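Local coordinates for protein HhaI Restriction Endonuclease (Haemophilus parahaemolyticus, PDB 6UKE) that probably cleaves double-stranded DNA at its short GC-rich recognition sequence, as a type II restriction endonuclease, at residues Phe57-Asn62 and Lys84-Met89. Residues are numbered along the deposited sequence; the frame is centred on the assembly and turned at random.
Sequences FVLIPN and KIMQFM. With nucleotides of chain B.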
loop_
_atom_site.group_PDB
_atom_site.type_symbol
_atom_site.label_atom_id
_atom_site.label_comp_id
_atom_site.label_asym_id
_atom_site.label_seq_id
_atom_site.Cartn_x
_atom_site.Cartn_y
_atom_site.Cartn_z
ATOM N N PHE A 57 -1.336 -9.835 2.749
ATOM C CA PHE A 57 -1.592 -10.396 4.067
ATOM C C PHE A 57 -0.333 -11.120 4.531
ATOM O O PHE A 57 0.380 -11.728 3.725
ATOM C CB PHE A 57 -2.824 -11.326 4.078
ATOM C CG PHE A 57 -2.818 -12.397 3.021
ATOM C CD1 PHE A 57 -2.279 -13.656 3.283
ATOM C CD2 PHE A 57 -3.404 -12.166 1.781
ATOM C CE1 PHE A 57 -2.295 -14.652 2.310
ATOM C CE2 PHE A 57 -3.429 -13.147 0.806
ATOM C CZ PHE A 57 -2.872 -14.390 1.060
ATOM N N VAL A 58 -0.052 -11.029 5.828
ATOM C CA VAL A 58 1.142 -11.643 6.399
ATOM C C VAL A 58 0.872 -13.112 6.679
ATOM O O VAL A 58 -0.175 -13.470 7.235
ATOM C CB VAL A 58 1.560 -10.913 7.683
ATOM C CG1 VAL A 58 2.607 -11.717 8.438
ATOM C CG2 VAL A 58 2.083 -9.500 7.347
ATOM N N LEU A 59 1.820 -13.966 6.299
ATOM C CA LEU A 59 1.798 -15.381 6.647
ATOM C C LEU A 59 3.045 -15.714 7.444
ATOM O O LEU A 59 4.148 -15.262 7.112
ATOM C CB LEU A 59 1.734 -16.282 5.401
ATOM C CG LEU A 59 0.500 -16.188 4.513
ATOM C CD1 LEU A 59 0.645 -17.144 3.341
ATOM C CD2 LEU A 59 -0.789 -16.476 5.298
ATOM N N ILE A 60 2.856 -16.498 8.495
ATOM C CA ILE A 60 3.935 -16.921 9.381
ATOM C C ILE A 60 4.274 -18.371 9.049
ATOM O O ILE A 60 3.381 -19.235 9.112
ATOM C CB ILE A 60 3.542 -16.781 10.860
ATOM C CG1 ILE A 60 3.028 -15.371 11.163
ATOM C CG2 ILE A 60 4.729 -17.113 11.743
ATOM C CD1 ILE A 60 4.061 -14.275 10.971
ATOM N N PRO A 61 5.516 -18.686 8.691
ATOM C CA PRO A 61 5.860 -20.089 8.423
ATOM C C PRO A 61 5.824 -20.902 9.705
ATOM O O PRO A 61 6.404 -20.514 10.723
ATOM C CB PRO A 61 7.276 -20.009 7.843
ATOM C CG PRO A 61 7.819 -18.709 8.330
ATOM C CD PRO A 61 6.647 -17.771 8.456
ATOM N N ASN A 62 5.139 -22.032 9.657
ATOM C CA ASN A 62 5.142 -22.966 10.775
ATOM C C ASN A 62 6.001 -24.157 10.375
ATOM O O ASN A 62 5.538 -25.060 9.676
ATOM C CB ASN A 62 3.730 -23.392 11.149
ATOM C CG ASN A 62 3.696 -24.186 12.437
ATOM O OD1 ASN A 62 4.579 -25.004 12.699
ATOM N ND2 ASN A 62 2.684 -23.945 13.251
ATOM N N LYS A 84 -6.798 -20.684 -0.843
ATOM C CA LYS A 84 -6.150 -21.357 -1.961
ATOM C C LYS A 84 -4.673 -21.006 -2.015
ATOM O O LYS A 84 -3.830 -21.869 -2.289
ATOM C CB LYS A 84 -6.837 -20.983 -3.279
ATOM C CG LYS A 84 -8.288 -21.463 -3.390
ATOM C CD LYS A 84 -8.954 -20.921 -4.657
ATOM C CE LYS A 84 -10.463 -21.115 -4.623
ATOM N NZ LYS A 84 -10.826 -22.529 -4.333
ATOM N N ILE A 85 -4.343 -19.741 -1.751
ATOM C CA ILE A 85 -2.942 -19.324 -1.732
ATOM C C ILE A 85 -2.196 -20.013 -0.595
ATOM O O ILE A 85 -1.104 -20.566 -0.786
ATOM C CB ILE A 85 -2.843 -17.795 -1.613
ATOM C CG1 ILE A 85 -3.447 -17.136 -2.847
ATOM C CG2 ILE A 85 -1.379 -17.376 -1.413
ATOM C CD1 ILE A 85 -3.661 -15.634 -2.664
ATOM N N MET A 86 -2.772 -19.978 0.611
ATOM C CA MET A 86 -2.140 -20.623 1.759
ATOM C C MET A 86 -1.977 -22.117 1.533
ATOM O O MET A 86 -0.943 -22.701 1.886
ATOM C CB MET A 86 -2.977 -20.370 3.013
ATOM C CG MET A 86 -2.989 -18.935 3.441
ATOM S SD MET A 86 -4.048 -18.676 4.873
ATOM C CE MET A 86 -3.306 -19.759 6.080
ATOM N N GLN A 87 -2.994 -22.754 0.953
ATOM C CA GLN A 87 -2.917 -24.184 0.684
ATOM C C GLN A 87 -1.794 -24.492 -0.291
ATOM O O GLN A 87 -1.002 -25.415 -0.067
ATOM C CB GLN A 87 -4.255 -24.693 0.142
ATOM C CG GLN A 87 -4.250 -26.163 -0.196
ATOM C CD GLN A 87 -5.637 -26.680 -0.538
ATOM O OE1 GLN A 87 -6.645 -26.050 -0.210
ATOM N NE2 GLN A 87 -5.696 -27.830 -1.204
ATOM N N PHE A 88 -1.706 -23.723 -1.382
ATOM C CA PHE A 88 -0.633 -23.932 -2.344
ATOM C C PHE A 88 0.730 -23.761 -1.686
ATOM O O PHE A 88 1.637 -24.576 -1.882
ATOM C CB PHE A 88 -0.764 -22.975 -3.529
ATOM C CG PHE A 88 0.335 -23.149 -4.526
ATOM C CD1 PHE A 88 1.510 -22.417 -4.421
ATOM C CD2 PHE A 88 0.222 -24.092 -5.533
ATOM C CE1 PHE A 88 2.540 -22.618 -5.319
ATOM C CE2 PHE A 88 1.245 -24.291 -6.443
ATOM C CZ PHE A 88 2.407 -23.558 -6.332
ATOM N N MET A 89 0.898 -22.699 -0.900
ATOM C CA MET A 89 2.201 -22.471 -0.280
ATOM C C MET A 89 2.532 -23.562 0.726
ATOM O O MET A 89 3.686 -24.004 0.812
ATOM C CB MET A 89 2.234 -21.100 0.384
ATOM C CG MET A 89 2.177 -19.965 -0.626
ATOM S SD MET A 89 2.092 -18.358 0.205
ATOM C CE MET A 89 3.613 -18.364 1.141
ATOM P P DG B 6 2.386 -8.914 11.427
ATOM O OP1 DG B 6 1.636 -10.170 11.711
ATOM O OP2 DG B 6 3.710 -8.939 10.751
ATOM O "O5'" DG B 6 1.458 -7.913 10.624
ATOM C "C5'" DG B 6 0.163 -7.632 11.122
ATOM C "C4'" DG B 6 -0.542 -6.642 10.231
ATOM O "O4'" DG B 6 0.079 -5.339 10.362
ATOM C "C3'" DG B 6 -0.516 -6.981 8.743
ATOM O "O3'" DG B 6 -1.788 -6.667 8.202
ATOM C "C2'" DG B 6 0.582 -6.061 8.194
ATOM C "C1'" DG B 6 0.413 -4.838 9.082
ATOM N N9 DG B 6 1.604 -4.016 9.244
ATOM C C8 DG B 6 2.891 -4.446 9.446
ATOM N N7 DG B 6 3.749 -3.469 9.588
ATOM C C5 DG B 6 2.966 -2.318 9.488
ATOM C C6 DG B 6 3.328 -0.951 9.563
ATOM O O6 DG B 6 4.453 -0.466 9.751
ATOM N N1 DG B 6 2.220 -0.112 9.408
ATOM C C2 DG B 6 0.925 -0.552 9.208
ATOM N N2 DG B 6 -0.024 0.395 9.074
ATOM N N3 DG B 6 0.582 -1.822 9.149
ATOM C C4 DG B 6 1.645 -2.646 9.291
ATOM P P DC B 7 -2.159 -7.015 6.685
ATOM O OP1 DC B 7 -3.546 -7.529 6.716
ATOM O OP2 DC B 7 -1.096 -7.826 6.044
ATOM O "O5'" DC B 7 -2.217 -5.588 5.993
ATOM C "C5'" DC B 7 -3.216 -4.672 6.416
ATOM C "C4'" DC B 7 -3.051 -3.338 5.724
ATOM O "O4'" DC B 7 -1.879 -2.661 6.243
ATOM C "C3'" DC B 7 -2.883 -3.407 4.203
ATOM O "O3'" DC B 7 -3.750 -2.441 3.600
ATOM C "C2'" DC B 7 -1.408 -3.062 3.996
ATOM C "C1'" DC B 7 -1.153 -2.127 5.172
ATOM N N1 DC B 7 0.264 -2.062 5.544
ATOM C C2 DC B 7 0.893 -0.823 5.672
ATOM O O2 DC B 7 0.227 0.226 5.518
ATOM N N3 DC B 7 2.214 -0.795 5.989
ATOM C C4 DC B 7 2.891 -1.932 6.166
ATOM N N4 DC B 7 4.199 -1.847 6.471
ATOM C C5 DC B 7 2.270 -3.199 6.027
ATOM C C6 DC B 7 0.967 -3.220 5.720
#
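Leu59 projects from strand 51-62 between Met86 and Met89 of helix 80-91, a worked example of helix-on-sheet packing in which a strand of an antiparallel sheet turns one side to a helix and the other, at Val58, to DNA. The two segments run in the same general direction, their short axes 11.3 Å apart at closest approach and 28° apart in direction. Followed outward, the Leu59 side chain leaves the strand toward the helix. CB carries CG anti to the carbonyl carbon (chi1 -64°), and at CG the chain forks. One branch, CD1, reaches tip to tip toward Met89, lying 3.7 Å from its SD and close to its CE. The other, CD2, packs 3.8 Å from CG of Met86, with the sulfur of that methionine just beyond; it also sits in the plane of the Phe57 ring, at its edge. Phe57, two residues back and therefore on the same side of the strand, extends the apolar surface: its CZ approaches Ile85 CD1 at 4.0 Å, again near the ring plane, so the ring presents its edge to Ile85. Val230 of the adjacent strand 228-236 touches Phe57, Leu59 and Met89, and Tyr70 of strand 67-70 touches Leu59 and Met86, which joins the helix to three neighbouring strands. Strand alternation turns Val58 the other way, to chain B. Both its methyls lie against the phosphate group of DG6 of chain B, with CG1 3.7 Å from OP1 and CG2 3.7 Å from O5', while its backbone N lies 3.4 Å from OP2 of DC7.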